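Local coordinates for bifunctional protein PutA (Bradyrhizobium diazoefficiens, PDB 6BSN), which probably oxidises proline to glutamate in two steps, through an FAD-dependent proline dehydrogenase and an NAD-dependent aldehyde dehydrogenase joined in one chain, at residues H397-V402 with E425-Q430; F417-G422 with I438-Y443. The protein carries 1 engineered substitution. One frame throughout, in Å; residues are numbered along the deposited sequence.

Interaction 1 (H397-V402 with E425-Q430); sequences HNALTV and EALYEQ. With FDA (dihydroflavine-adenine dinucleotide), chain C; SO4 (sulfate ion), chain J.
Leu427 lays its CD1 against the peptide that leads into helix 399-409, 3.2 Å from the carbonyl O of His397 and close to the backbone of Asn398 and Ala399. Its second branch turns to Val402, and the two side chains meet tip to tip, CD2 of Leu427 lying 4.0 Å from CG2 of Val402. That same Leu427 CD2 sits 3.8 Å above the plane of the Tyr428 ring, over its centre. The Tyr428 ring comes at Val402 obliquely, with its OH 3.3 Å from Val402 CG2; the hydroxyl has its polar partner in the carbonyl of Thr396.

The residues leading into helix 399-409 also bind the cofactor. The N-H of His397 runs almost straight to O2P of the reduced FAD (3.1 Å), and the amide of Asn398 has two tasks. With CG anti to the backbone N (chi1 179°), its OD1 N-caps helix 399-409, taking the N-H of Thr401 at 2.9 Å from well above the carbonyl plane and that of Leu400 weakly, while ND2 gives its hydrogen to O2A at 3.3 Å. Putting a leucine at this position is likely to cost the first turn of the helix its cap and the pyrophosphate one donor. At the start of helix 425-434, Glu425 N binds O3 of a sulfate ion, probably from the crystallisation liquor, at 2.7 Å; Ala426 N and Gly424 N bind it too. An N-capped helix start facing a pyrophosphate, backed by a neighbouring helix, here forms part of the FAD site of the proline dehydrogenase barrel.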
loop_
_atom_site.group_PDB
_atom_site.type_symbol
_atom_site.label_atom_id
_atom_site.label_comp_id
_atom_site.label_asym_id
_atom_site.label_seq_id
_atom_site.Cartn_x
_atom_site.Cartn_y
_atom_site.Cartn_z
ATOM N N HIS A 397 -17.692 -9.640 40.325
ATOM C CA HIS A 397 -18.939 -10.038 39.679
ATOM C C HIS A 397 -18.671 -10.809 38.390
ATOM O O HIS A 397 -19.552 -10.910 37.533
ATOM C CB HIS A 397 -19.834 -8.825 39.384
ATOM C CG HIS A 397 -19.963 -7.862 40.526
ATOM N ND1 HIS A 397 -19.353 -6.627 40.530
ATOM C CD2 HIS A 397 -20.633 -7.954 41.700
ATOM C CE1 HIS A 397 -19.649 -5.998 41.653
ATOM N NE2 HIS A 397 -20.413 -6.786 42.384
ATOM N N ASN A 398 -17.471 -11.347 38.241
ATOM C CA ASN A 398 -17.080 -12.104 37.057
ATOM C C ASN A 398 -17.368 -13.578 37.301
ATOM O O ASN A 398 -16.774 -14.176 38.200
ATOM C CB ASN A 398 -15.596 -11.876 36.775
ATOM C CG ASN A 398 -15.086 -12.653 35.575
ATOM O OD1 ASN A 398 -15.377 -13.839 35.402
ATOM N ND2 ASN A 398 -14.277 -11.992 34.762
ATOM N N ALA A 399 -18.247 -14.175 36.476
ATOM C CA ALA A 399 -18.641 -15.571 36.690
ATOM C C ALA A 399 -17.462 -16.524 36.535
ATOM O O ALA A 399 -17.363 -17.525 37.258
ATOM C CB ALA A 399 -19.760 -15.967 35.731
ATOM N N LEU A 400 -16.564 -16.236 35.593
ATOM C CA LEU A 400 -15.392 -17.090 35.392
ATOM C C LEU A 400 -14.451 -17.025 36.595
ATOM O O LEU A 400 -13.979 -18.058 37.085
ATOM C CB LEU A 400 -14.657 -16.680 34.108
ATOM C CG LEU A 400 -13.444 -17.584 33.778
ATOM C CD1 LEU A 400 -13.848 -19.034 33.711
ATOM C CD2 LEU A 400 -12.707 -17.173 32.503
ATOM N N THR A 401 -14.158 -15.814 37.075
ATOM C CA THR A 401 -13.298 -15.664 38.249
ATOM C C THR A 401 -13.884 -16.392 39.443
ATOM O O THR A 401 -13.170 -17.097 40.165
ATOM C CB THR A 401 -13.105 -14.186 38.580
ATOM O OG1 THR A 401 -12.773 -13.463 37.383
ATOM C CG2 THR A 401 -11.992 -14.028 39.592
ATOM N N VAL A 402 -15.192 -16.220 39.670
ATOM C CA VAL A 402 -15.864 -16.921 40.759
ATOM C C VAL A 402 -15.723 -18.426 40.594
ATOM O O VAL A 402 -15.357 -19.135 41.536
ATOM C CB VAL A 402 -17.347 -16.519 40.831
ATOM C CG1 VAL A 402 -18.087 -17.456 41.776
ATOM C CG2 VAL A 402 -17.492 -15.069 41.303
ATOM N N GLU A 425 -26.278 -10.221 41.268
ATOM C CA GLU A 425 -27.328 -10.894 42.029
ATOM C C GLU A 425 -27.658 -12.263 41.439
ATOM O O GLU A 425 -27.714 -13.269 42.161
ATOM C CB GLU A 425 -28.583 -10.027 42.107
ATOM C CG GLU A 425 -29.673 -10.655 42.979
ATOM C CD GLU A 425 -30.908 -9.785 43.107
ATOM O OE1 GLU A 425 -31.331 -9.198 42.087
ATOM O OE2 GLU A 425 -31.446 -9.679 44.233
ATOM N N ALA A 426 -27.907 -12.325 40.133
ATOM C CA ALA A 426 -28.191 -13.618 39.522
ATOM C C ALA A 426 -26.991 -14.549 39.634
ATOM O O ALA A 426 -27.156 -15.740 39.919
ATOM C CB ALA A 426 -28.602 -13.442 38.056
ATOM N N LEU A 427 -25.773 -14.016 39.445
ATOM C CA LEU A 427 -24.562 -14.827 39.580
ATOM C C LEU A 427 -24.539 -15.559 40.914
ATOM O O LEU A 427 -24.440 -16.788 40.962
ATOM C CB LEU A 427 -23.310 -13.949 39.430
ATOM C CG LEU A 427 -21.922 -14.598 39.265
ATOM C CD1 LEU A 427 -20.868 -13.551 38.867
ATOM C CD2 LEU A 427 -21.440 -15.349 40.530
ATOM N N TYR A 428 -24.614 -14.809 42.015
ATOM C CA TYR A 428 -24.414 -15.422 43.322
ATOM C C TYR A 428 -25.636 -16.190 43.827
ATOM O O TYR A 428 -25.469 -17.134 44.603
ATOM C CB TYR A 428 -23.988 -14.359 44.324
ATOM C CG TYR A 428 -22.542 -13.966 44.148
ATOM C CD1 TYR A 428 -22.196 -12.734 43.600
ATOM C CD2 TYR A 428 -21.523 -14.853 44.471
ATOM C CE1 TYR A 428 -20.863 -12.379 43.428
ATOM C CE2 TYR A 428 -20.202 -14.514 44.295
ATOM C CZ TYR A 428 -19.870 -13.271 43.784
ATOM O OH TYR A 428 -18.548 -12.928 43.616
ATOM N N GLU A 429 -26.853 -15.818 43.411
ATOM C CA GLU A 429 -28.023 -16.654 43.692
ATOM C C GLU A 429 -27.841 -18.036 43.085
ATOM O O GLU A 429 -28.113 -19.060 43.724
ATOM C CB GLU A 429 -29.281 -16.019 43.101
ATOM C CG GLU A 429 -29.947 -14.921 43.886
ATOM C CD GLU A 429 -31.264 -14.520 43.235
ATOM O OE1 GLU A 429 -32.080 -15.421 42.917
ATOM O OE2 GLU A 429 -31.467 -13.311 43.002
ATOM N N GLN A 430 -27.377 -18.077 41.835
ATOM C CA GLN A 430 -27.159 -19.350 41.167
ATOM C C GLN A 430 -26.042 -20.144 41.834
ATOM O O GLN A 430 -26.166 -21.364 42.009
ATOM C CB GLN A 430 -26.855 -19.112 39.692
ATOM C CG GLN A 430 -26.748 -20.390 38.899
ATOM C CD GLN A 430 -28.020 -21.187 38.949
ATOM O OE1 GLN A 430 -29.116 -20.630 38.903
ATOM N NE2 GLN A 430 -27.889 -22.493 39.083
HETATM P PA FDA C . -14.232 -7.623 35.597
HETATM O O1A FDA C . -15.032 -7.274 34.310
HETATM O O2A FDA C . -13.732 -8.943 35.797
HETATM O O5B FDA C . -12.914 -6.968 35.770
HETATM C C5B FDA C . -12.813 -5.564 35.566
HETATM C C4B FDA C . -11.464 -5.057 36.067
HETATM O O4B FDA C . -10.396 -5.491 35.269
HETATM C C3B FDA C . -11.297 -3.571 36.109
HETATM O O3B FDA C . -11.924 -3.040 37.200
HETATM C C2B FDA C . -9.830 -3.431 36.181
HETATM O O2B FDA C . -9.388 -3.571 37.490
HETATM C C1B FDA C . -9.357 -4.573 35.342
HETATM N N9A FDA C . -8.974 -4.192 33.993
HETATM C C8A FDA C . -9.775 -3.712 32.967
HETATM N N7A FDA C . -9.024 -3.479 31.901
HETATM C C5A FDA C . -7.698 -3.795 32.187
HETATM C C6A FDA C . -6.508 -3.758 31.484
HETATM N N6A FDA C . -6.482 -3.314 30.118
HETATM N N1A FDA C . -5.363 -4.147 32.066
HETATM C C2A FDA C . -5.331 -4.570 33.346
HETATM N N3A FDA C . -6.488 -4.623 34.061
HETATM C C4A FDA C . -7.650 -4.256 33.525
HETATM N N1 FDA C . -11.643 -1.648 43.884
HETATM C C2 FDA C . -10.508 -1.006 44.467
HETATM O O2 FDA C . -9.541 -0.538 43.612
HETATM N N3 FDA C . -10.403 -0.867 45.876
HETATM C C4 FDA C . -11.428 -1.369 46.704
HETATM O O4 FDA C . -11.354 -1.257 48.067
HETATM C C4X FDA C . -12.606 -2.046 46.092
HETATM N N5 FDA C . -13.672 -2.523 46.926
HETATM C C5X FDA C . -14.701 -3.350 46.314
HETATM C C6 FDA C . -15.704 -4.024 47.201
HETATM C C7 FDA C . -16.660 -4.886 46.598
HETATM C C7M FDA C . -17.673 -5.571 47.474
HETATM C C8 FDA C . -16.665 -5.105 45.178
HETATM C C8M FDA C . -17.666 -6.015 44.509
HETATM C C9 FDA C . -15.715 -4.463 44.355
HETATM C C9A FDA C . -14.712 -3.561 44.967
HETATM N N10 FDA C . -13.797 -2.834 44.110
HETATM C C10 FDA C . -12.689 -2.171 44.732
HETATM C "C1'" FDA C . -13.975 -2.728 42.650
HETATM C "C2'" FDA C . -13.137 -3.769 41.927
HETATM O "O2'" FDA C . -11.790 -3.490 42.079
HETATM C "C3'" FDA C . -13.480 -3.813 40.447
HETATM O "O3'" FDA C . -13.255 -2.555 39.962
HETATM C "C4'" FDA C . -14.917 -4.186 40.077
HETATM O "O4'" FDA C . -15.480 -5.011 41.042
HETATM C "C5'" FDA C . -14.969 -4.910 38.737
HETATM O "O5'" FDA C . -14.105 -6.030 38.732
HETATM P P FDA C . -14.594 -7.535 38.441
HETATM O O1P FDA C . -13.762 -8.726 39.014
HETATM O O2P FDA C . -16.088 -7.418 38.905
HETATM O O3P FDA C . -14.994 -7.396 36.858
HETATM S S SO4 J . -27.317 -8.631 38.473
HETATM O O1 SO4 J . -25.997 -8.230 37.963
HETATM O O2 SO4 J . -28.384 -8.022 37.682
HETATM O O3 SO4 J . -27.471 -8.187 39.856
HETATM O O4 SO4 J . -27.437 -10.087 38.391
#

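Interaction 2 (F417-G422 with I438-Y443); sequences FQRLHG and IAYRTY. With FDA (dihydroflavine-adenine dinucleotide), chain C.
Arg419 and Thr442 face each other on adjacent strands, in a parallel ladder whose alternate residues bond across the pair, while Gln418 and Thr442 bond to Phe394 and Ser193 of the flanking strands. Phe417 N reaches Ala439 O at 3.0 Å, and Phe417 O takes the N-H of Arg441 at 2.7 Å. Arg419 repeats the pattern, its N giving to Arg441 O and its O receiving Tyr443 N, before His421 N closes the pairing on Tyr443 O at 2.7 Å.

Side chains add to this. With CG set between the backbone N and the carbonyl carbon (chi1 65°), Arg419 stretches out across Thr442, giving a weak NE bond to OG1 (2.9 Å) while Thr442 CG2 covers one guanidinium face; its NH2 is held by Met423 O. On the opposite face of the sheet CD of Gln418 lies at the edge of the Tyr443 ring, the amide and ring planes 71° apart, with NE2 3.1 Å from the tyrosine OH. Gln418 NE2 binds Glu416 OE2 and its OE1 takes NE of Arg341, whose NH2 bonds to Tyr443 OH. Glu416 also forms a salt bridge with Arg441 NE, and Arg441 runs alongside Gln418.

Gln418 and Tyr443 also border the flavin: Tyr443 CD2 is 3.4 Å from the C7M methyl, and Gln418 CB and OE1 lie near it too. In this beta-alpha-beta unit, then, polar groups of the buried Gln418, Arg441 and Tyr443 are linked through Arg341 and Glu416, whose carboxylate probably offsets arginine charge beside the flavin.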
loop_
_atom_site.group_PDB
_atom_site.type_symbol
_atom_site.label_atom_id
_atom_site.label_comp_id
_atom_site.label_asym_id
_atom_site.label_seq_id
_atom_site.Cartn_x
_atom_site.Cartn_y
_atom_site.Cartn_z
ATOM N N PHE A 417 -17.421 -14.808 49.126
ATOM C CA PHE A 417 -17.444 -13.883 48.007
ATOM C C PHE A 417 -18.113 -12.564 48.421
ATOM O O PHE A 417 -18.779 -12.463 49.459
ATOM C CB PHE A 417 -18.162 -14.511 46.810
ATOM C CG PHE A 417 -17.426 -15.674 46.208
ATOM C CD1 PHE A 417 -17.768 -16.978 46.548
ATOM C CD2 PHE A 417 -16.387 -15.463 45.297
ATOM C CE1 PHE A 417 -17.070 -18.060 45.998
ATOM C CE2 PHE A 417 -15.697 -16.524 44.743
ATOM C CZ PHE A 417 -16.030 -17.821 45.084
ATOM N N GLN A 418 -17.931 -11.539 47.588
ATOM C CA GLN A 418 -18.520 -10.231 47.864
ATOM C C GLN A 418 -19.026 -9.628 46.564
ATOM O O GLN A 418 -18.474 -9.867 45.485
ATOM C CB GLN A 418 -17.536 -9.252 48.518
ATOM C CG GLN A 418 -17.042 -9.668 49.889
ATOM C CD GLN A 418 -16.279 -8.563 50.604
ATOM O OE1 GLN A 418 -15.752 -7.629 49.970
ATOM N NE2 GLN A 418 -16.206 -8.667 51.939
ATOM N N ARG A 419 -20.100 -8.858 46.681
ATOM C CA ARG A 419 -20.657 -8.161 45.547
ATOM C C ARG A 419 -21.197 -6.820 46.017
ATOM O O ARG A 419 -21.359 -6.570 47.214
ATOM C CB ARG A 419 -21.768 -8.985 44.886
ATOM C CG ARG A 419 -22.991 -9.174 45.803
ATOM C CD ARG A 419 -24.122 -9.935 45.101
ATOM N NE ARG A 419 -25.400 -9.724 45.774
ATOM C CZ ARG A 419 -26.342 -8.892 45.338
ATOM N NH1 ARG A 419 -27.461 -8.754 46.021
ATOM N NH2 ARG A 419 -26.163 -8.200 44.223
ATOM N N LEU A 420 -21.515 -5.975 45.048
ATOM C CA LEU A 420 -22.130 -4.681 45.285
ATOM C C LEU A 420 -23.614 -4.765 44.942
ATOM O O LEU A 420 -23.984 -5.345 43.917
ATOM C CB LEU A 420 -21.451 -3.612 44.422
ATOM C CG LEU A 420 -20.413 -2.788 45.166
ATOM C CD1 LEU A 420 -19.599 -1.939 44.190
ATOM C CD2 LEU A 420 -21.116 -1.928 46.228
ATOM N N HIS A 421 -24.452 -4.180 45.791
ATOM C CA HIS A 421 -25.892 -4.194 45.541
ATOM C C HIS A 421 -26.170 -3.683 44.137
ATOM O O HIS A 421 -25.579 -2.697 43.701
ATOM C CB HIS A 421 -26.629 -3.335 46.576
ATOM C CG HIS A 421 -28.024 -3.798 46.860
ATOM N ND1 HIS A 421 -29.036 -3.738 45.924
ATOM C CD2 HIS A 421 -28.571 -4.351 47.969
ATOM C CE1 HIS A 421 -30.145 -4.229 46.445
ATOM N NE2 HIS A 421 -29.889 -4.612 47.684
ATOM N N GLY A 422 -26.992 -4.422 43.394
ATOM C CA GLY A 422 -27.286 -4.082 42.017
ATOM C C GLY A 422 -26.379 -4.706 40.974
ATOM O O GLY A 422 -26.559 -4.427 39.779
ATOM N N ILE A 438 -21.868 -22.027 50.258
ATOM C CA ILE A 438 -21.312 -20.797 49.724
ATOM C C ILE A 438 -21.828 -19.623 50.541
ATOM O O ILE A 438 -23.020 -19.534 50.859
ATOM C CB ILE A 438 -21.667 -20.636 48.238
ATOM C CG1 ILE A 438 -20.751 -21.519 47.390
ATOM C CG2 ILE A 438 -21.577 -19.180 47.812
ATOM C CD1 ILE A 438 -19.272 -21.230 47.623
ATOM N N ALA A 439 -20.916 -18.758 50.934
ATOM C CA ALA A 439 -21.243 -17.490 51.553
ATOM C C ALA A 439 -20.862 -16.372 50.603
ATOM O O ALA A 439 -19.812 -16.437 49.953
ATOM C CB ALA A 439 -20.498 -17.312 52.875
ATOM N N TYR A 440 -21.720 -15.359 50.498
ATOM C CA TYR A 440 -21.332 -14.123 49.839
ATOM C C TYR A 440 -21.906 -12.943 50.599
ATOM O O TYR A 440 -23.022 -13.016 51.115
ATOM C CB TYR A 440 -21.760 -14.062 48.385
ATOM C CG TYR A 440 -23.234 -14.203 48.083
ATOM C CD1 TYR A 440 -23.817 -15.450 48.004
ATOM C CD2 TYR A 440 -24.020 -13.092 47.792
ATOM C CE1 TYR A 440 -25.163 -15.596 47.690
ATOM C CE2 TYR A 440 -25.362 -13.221 47.480
ATOM C CZ TYR A 440 -25.925 -14.484 47.432
ATOM O OH TYR A 440 -27.245 -14.653 47.116
ATOM N N ARG A 441 -21.110 -11.877 50.687
ATOM C CA ARG A 441 -21.469 -10.629 51.346
ATOM C C ARG A 441 -21.900 -9.604 50.299
ATOM O O ARG A 441 -21.226 -9.435 49.265
ATOM C CB ARG A 441 -20.273 -10.110 52.146
ATOM C CG ARG A 441 -20.483 -8.802 52.890
ATOM C CD ARG A 441 -19.199 -8.443 53.637
ATOM N NE ARG A 441 -18.736 -9.552 54.469
ATOM C CZ ARG A 441 -19.075 -9.719 55.750
ATOM N NH1 ARG A 441 -19.894 -8.847 56.353
ATOM N NH2 ARG A 441 -18.606 -10.763 56.441
ATOM N N THR A 442 -23.027 -8.927 50.557
ATOM C CA THR A 442 -23.549 -7.887 49.672
ATOM C C THR A 442 -23.394 -6.536 50.359
ATOM O O THR A 442 -23.880 -6.353 51.478
ATOM C CB THR A 442 -25.023 -8.136 49.320
ATOM O OG1 THR A 442 -25.141 -9.376 48.629
ATOM C CG2 THR A 442 -25.577 -7.029 48.409
ATOM N N TYR A 443 -22.727 -5.600 49.691
ATOM C CA TYR A 443 -22.557 -4.243 50.191
ATOM C C TYR A 443 -23.513 -3.306 49.474
ATOM O O TYR A 443 -23.682 -3.388 48.253
ATOM C CB TYR A 443 -21.143 -3.711 49.953
ATOM C CG TYR A 443 -20.054 -4.278 50.802
ATOM C CD1 TYR A 443 -19.610 -3.616 51.925
ATOM C CD2 TYR A 443 -19.417 -5.459 50.428
ATOM C CE1 TYR A 443 -18.564 -4.133 52.699
ATOM C CE2 TYR A 443 -18.382 -5.978 51.172
ATOM C CZ TYR A 443 -17.963 -5.328 52.307
ATOM O OH TYR A 443 -16.936 -5.874 53.035
HETATM P PA FDA C . -14.232 -7.623 35.597
HETATM O O1A FDA C . -15.032 -7.274 34.310
HETATM O O2A FDA C . -13.732 -8.943 35.797
HETATM O O5B FDA C . -12.914 -6.968 35.770
HETATM C C5B FDA C . -12.813 -5.564 35.566
HETATM C C4B FDA C . -11.464 -5.057 36.067
HETATM O O4B FDA C . -10.396 -5.491 35.269
HETATM C C3B FDA C . -11.297 -3.571 36.109
HETATM O O3B FDA C . -11.924 -3.040 37.200
HETATM C C2B FDA C . -9.830 -3.431 36.181
HETATM O O2B FDA C . -9.388 -3.571 37.490
HETATM C C1B FDA C . -9.357 -4.573 35.342
HETATM N N9A FDA C . -8.974 -4.192 33.993
HETATM C C8A FDA C . -9.775 -3.712 32.967
HETATM N N7A FDA C . -9.024 -3.479 31.901
HETATM C C5A FDA C . -7.698 -3.795 32.187
HETATM C C6A FDA C . -6.508 -3.758 31.484
HETATM N N6A FDA C . -6.482 -3.314 30.118
HETATM N N1A FDA C . -5.363 -4.147 32.066
HETATM C C2A FDA C . -5.331 -4.570 33.346
HETATM N N3A FDA C . -6.488 -4.623 34.061
HETATM C C4A FDA C . -7.650 -4.256 33.525
HETATM N N1 FDA C . -11.643 -1.648 43.884
HETATM C C2 FDA C . -10.508 -1.006 44.467
HETATM O O2 FDA C . -9.541 -0.538 43.612
HETATM N N3 FDA C . -10.403 -0.867 45.876
HETATM C C4 FDA C . -11.428 -1.369 46.704
HETATM O O4 FDA C . -11.354 -1.257 48.067
HETATM C C4X FDA C . -12.606 -2.046 46.092
HETATM N N5 FDA C . -13.672 -2.523 46.926
HETATM C C5X FDA C . -14.701 -3.350 46.314
HETATM C C6 FDA C . -15.704 -4.024 47.201
HETATM C C7 FDA C . -16.660 -4.886 46.598
HETATM C C7M FDA C . -17.673 -5.571 47.474
HETATM C C8 FDA C . -16.665 -5.105 45.178
HETATM C C8M FDA C . -17.666 -6.015 44.509
HETATM C C9 FDA C . -15.715 -4.463 44.355
HETATM C C9A FDA C . -14.712 -3.561 44.967
HETATM N N10 FDA C . -13.797 -2.834 44.110
HETATM C C10 FDA C . -12.689 -2.171 44.732
HETATM C "C1'" FDA C . -13.975 -2.728 42.650
HETATM C "C2'" FDA C . -13.137 -3.769 41.927
HETATM O "O2'" FDA C . -11.790 -3.490 42.079
HETATM C "C3'" FDA C . -13.480 -3.813 40.447
HETATM O "O3'" FDA C . -13.255 -2.555 39.962
HETATM C "C4'" FDA C . -14.917 -4.186 40.077
HETATM O "O4'" FDA C . -15.480 -5.011 41.042
HETATM C "C5'" FDA C . -14.969 -4.910 38.737
HETATM O "O5'" FDA C . -14.105 -6.030 38.732
HETATM P P FDA C . -14.594 -7.535 38.441
HETATM O O1P FDA C . -13.762 -8.726 39.014
HETATM O O2P FDA C . -16.088 -7.418 38.905
HETATM O O3P FDA C . -14.994 -7.396 36.858
#

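Overall arrangement
Interactions 1 and 2 interlock along the chain, for helix 399-409, strand 416-420, helix 425-434 and strand 440-448 follow one another in the proline dehydrogenase barrel. Their centres are 10 Å apart. Among their contacts are a probable hydrogen bond at 3.0 Å between His397 NE2 and Leu420 N, and the packing of Tyr428 against Phe417 and Tyr440, whose ring meets its own. The reduced FAD is shared, but by different ends. Segment 397-402 gives two hydrogen bonds to the pyrophosphate, whereas the strands of interaction 2 reach the dimethyl edge of the flavin, with Arg419 CA 3.8 Å from C8M. The His397 ring, 3.5 Å from C8M at CE1, bridges these two regions.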